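Local coordinates for ABC transporter, substrate binding protein (PDB 3C9H) that probably captures a solute in the periplasm and delivers it to an ABC importer, and binds a magnesium ion, at residues Lys101-Gly106 / Ile264-Glu269. Residues are numbered along the deposited sequence; the frame is centred on the assembly and turned at random.
Sequences KLSNDG and IGLVPE
Leu266 meets Leu102 and Ser103, and Glu269 meets Gly106, a compact example of how a helix end settles on a beta-strand through side-chain packing, for no hydrogen bond joins residues 101-106 to 264-269. At the start of the strand segment, Ile264 turns its side chain to Met96 and Val100, earlier in the same helix, and its carbonyl takes a hydrogen bond from Gln99 NE2, also of that helix. Leu266 then carries the buried part of the contact. Its CG stands between the backbone N and the carbonyl carbon (chi1 62°), which points the branch at the helix, and chi2 of 81° brings one methyl, CD2, forward. That methyl lies 3.3 Å from Ser103 OG, a close approach of carbon to oxygen, and 4.4 Å from Leu102 CD1, a looser methyl-to-methyl touch. The hydroxyl nevertheless has a polar partner: Ser103 OG, anti to its own carbonyl carbon, hydrogen-bonds to Gln99 O one turn back, so the buried oxygen is satisfied within the helix while Leu266 packs against it. Leu102 also rests on Tyr74 and Val78 of helix 70-82. At the exposed end, Glu269 brings its aliphatic stem to the helix exit, CB lying 3.7 Å from Gly106 O; Gly106, left-handed just after the helix end (phi 94°), leads into Tyr107, whose backbone bonds to that of Glu269. Helix 96-104 thus links strands 90-93 and 108-109, both antiparallel neighbours of strand 258-268, and covers that strand, a helix-on-sheet layer characteristic of the alpha/beta lobes of periplasmic solute-binding proteins.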
loop_
_atom_site.group_PDB
_atom_site.type_symbol
_atom_site.label_atom_id
_atom_site.label_comp_id
_atom_site.label_asym_id
_atom_site.label_seq_id
_atom_site.Cartn_x
_atom_site.Cartn_y
_atom_site.Cartn_z
ATOM N N LYS A 101 -5.654 13.613 -3.424
ATOM C CA LYS A 101 -6.541 14.200 -4.450
ATOM C C LYS A 101 -8.032 14.237 -4.074
ATOM O O LYS A 101 -8.666 15.274 -4.232
ATOM C CB LYS A 101 -6.347 13.541 -5.814
ATOM C CG LYS A 101 -7.180 14.196 -6.921
ATOM C CD LYS A 101 -6.698 13.766 -8.270
ATOM C CE LYS A 101 -7.420 14.523 -9.424
ATOM N NZ LYS A 101 -7.406 16.052 -9.302
ATOM N N LEU A 102 -8.618 13.126 -3.611
ATOM C CA LEU A 102 -9.998 13.166 -3.126
ATOM C C LEU A 102 -10.176 14.271 -2.103
ATOM O O LEU A 102 -11.122 15.041 -2.181
ATOM C CB LEU A 102 -10.446 11.856 -2.473
ATOM C CG LEU A 102 -10.678 10.598 -3.302
ATOM C CD1 LEU A 102 -10.900 9.413 -2.345
ATOM C CD2 LEU A 102 -11.842 10.746 -4.252
ATOM N N SER A 103 -9.260 14.333 -1.138
ATOM C CA SER A 103 -9.344 15.276 -0.040
ATOM C C SER A 103 -9.214 16.716 -0.554
ATOM O O SER A 103 -9.942 17.632 -0.118
ATOM C CB SER A 103 -8.252 14.955 0.986
ATOM O OG SER A 103 -8.409 13.639 1.504
ATOM N N ASN A 104 -8.300 16.914 -1.492
ATOM C CA ASN A 104 -8.132 18.226 -2.129
ATOM C C ASN A 104 -9.364 18.682 -2.958
ATOM O O ASN A 104 -9.656 19.875 -3.046
ATOM C CB ASN A 104 -6.878 18.185 -3.002
ATOM C CG ASN A 104 -6.429 19.550 -3.444
ATOM O OD1 ASN A 104 -6.533 19.886 -4.632
ATOM N ND2 ASN A 104 -5.942 20.358 -2.507
ATOM N N ASP A 105 -10.079 17.749 -3.582
ATOM C CA ASP A 105 -11.155 18.089 -4.512
ATOM C C ASP A 105 -12.522 18.108 -3.853
ATOM O O ASP A 105 -13.536 18.267 -4.536
ATOM C CB ASP A 105 -11.183 17.128 -5.704
ATOM C CG ASP A 105 -9.990 17.282 -6.614
ATOM O OD1 ASP A 105 -9.315 18.319 -6.534
ATOM O OD2 ASP A 105 -9.726 16.375 -7.437
ATOM N N GLY A 106 -12.565 17.951 -2.531
ATOM C CA GLY A 106 -13.825 18.066 -1.814
ATOM C C GLY A 106 -14.580 16.771 -1.565
ATOM O O GLY A 106 -15.698 16.817 -1.063
ATOM N N ILE A 264 -3.515 5.643 3.762
ATOM C CA ILE A 264 -4.227 6.865 4.128
ATOM C C ILE A 264 -5.706 6.587 4.316
ATOM O O ILE A 264 -6.359 5.990 3.449
ATOM C CB ILE A 264 -4.011 7.970 3.061
ATOM C CG1 ILE A 264 -2.566 8.496 3.089
ATOM C CG2 ILE A 264 -5.005 9.156 3.245
ATOM C CD1 ILE A 264 -2.359 9.615 2.028
ATOM N N GLY A 265 -6.211 6.976 5.483
ATOM C CA GLY A 265 -7.603 6.885 5.810
ATOM C C GLY A 265 -8.278 8.241 5.810
ATOM O O GLY A 265 -7.713 9.231 6.239
ATOM N N LEU A 266 -9.511 8.252 5.329
ATOM C CA LEU A 266 -10.372 9.460 5.323
ATOM C C LEU A 266 -11.842 9.033 5.308
ATOM O O LEU A 266 -12.146 7.907 4.957
ATOM C CB LEU A 266 -10.053 10.356 4.126
ATOM C CG LEU A 266 -10.271 9.797 2.708
ATOM C CD1 LEU A 266 -11.752 9.889 2.317
ATOM C CD2 LEU A 266 -9.364 10.523 1.639
ATOM N N VAL A 267 -12.720 9.944 5.735
ATOM C CA VAL A 267 -14.156 9.773 5.714
ATOM C C VAL A 267 -14.668 10.591 4.547
ATOM O O VAL A 267 -14.459 11.804 4.520
ATOM C CB VAL A 267 -14.806 10.309 7.013
ATOM C CG1 VAL A 267 -16.338 10.315 6.892
ATOM C CG2 VAL A 267 -14.323 9.494 8.216
ATOM N N PRO A 268 -15.281 9.928 3.560
ATOM C CA PRO A 268 -15.864 10.614 2.430
ATOM C C PRO A 268 -16.959 11.637 2.831
ATOM O O PRO A 268 -17.727 11.426 3.767
ATOM C CB PRO A 268 -16.452 9.462 1.585
ATOM C CG PRO A 268 -15.588 8.254 1.952
ATOM C CD PRO A 268 -15.410 8.461 3.437
ATOM N N GLU A 269 -16.990 12.751 2.115
ATOM C CA GLU A 269 -18.032 13.758 2.238
ATOM C C GLU A 269 -19.447 13.167 2.129
ATOM O O GLU A 269 -20.355 13.591 2.862
ATOM C CB GLU A 269 -17.823 14.811 1.152
ATOM C CG GLU A 269 -18.708 16.019 1.281
ATOM C CD GLU A 269 -20.032 15.879 0.559
ATOM O OE1 GLU A 269 -20.189 14.927 -0.250
ATOM O OE2 GLU A 269 -20.923 16.742 0.781
#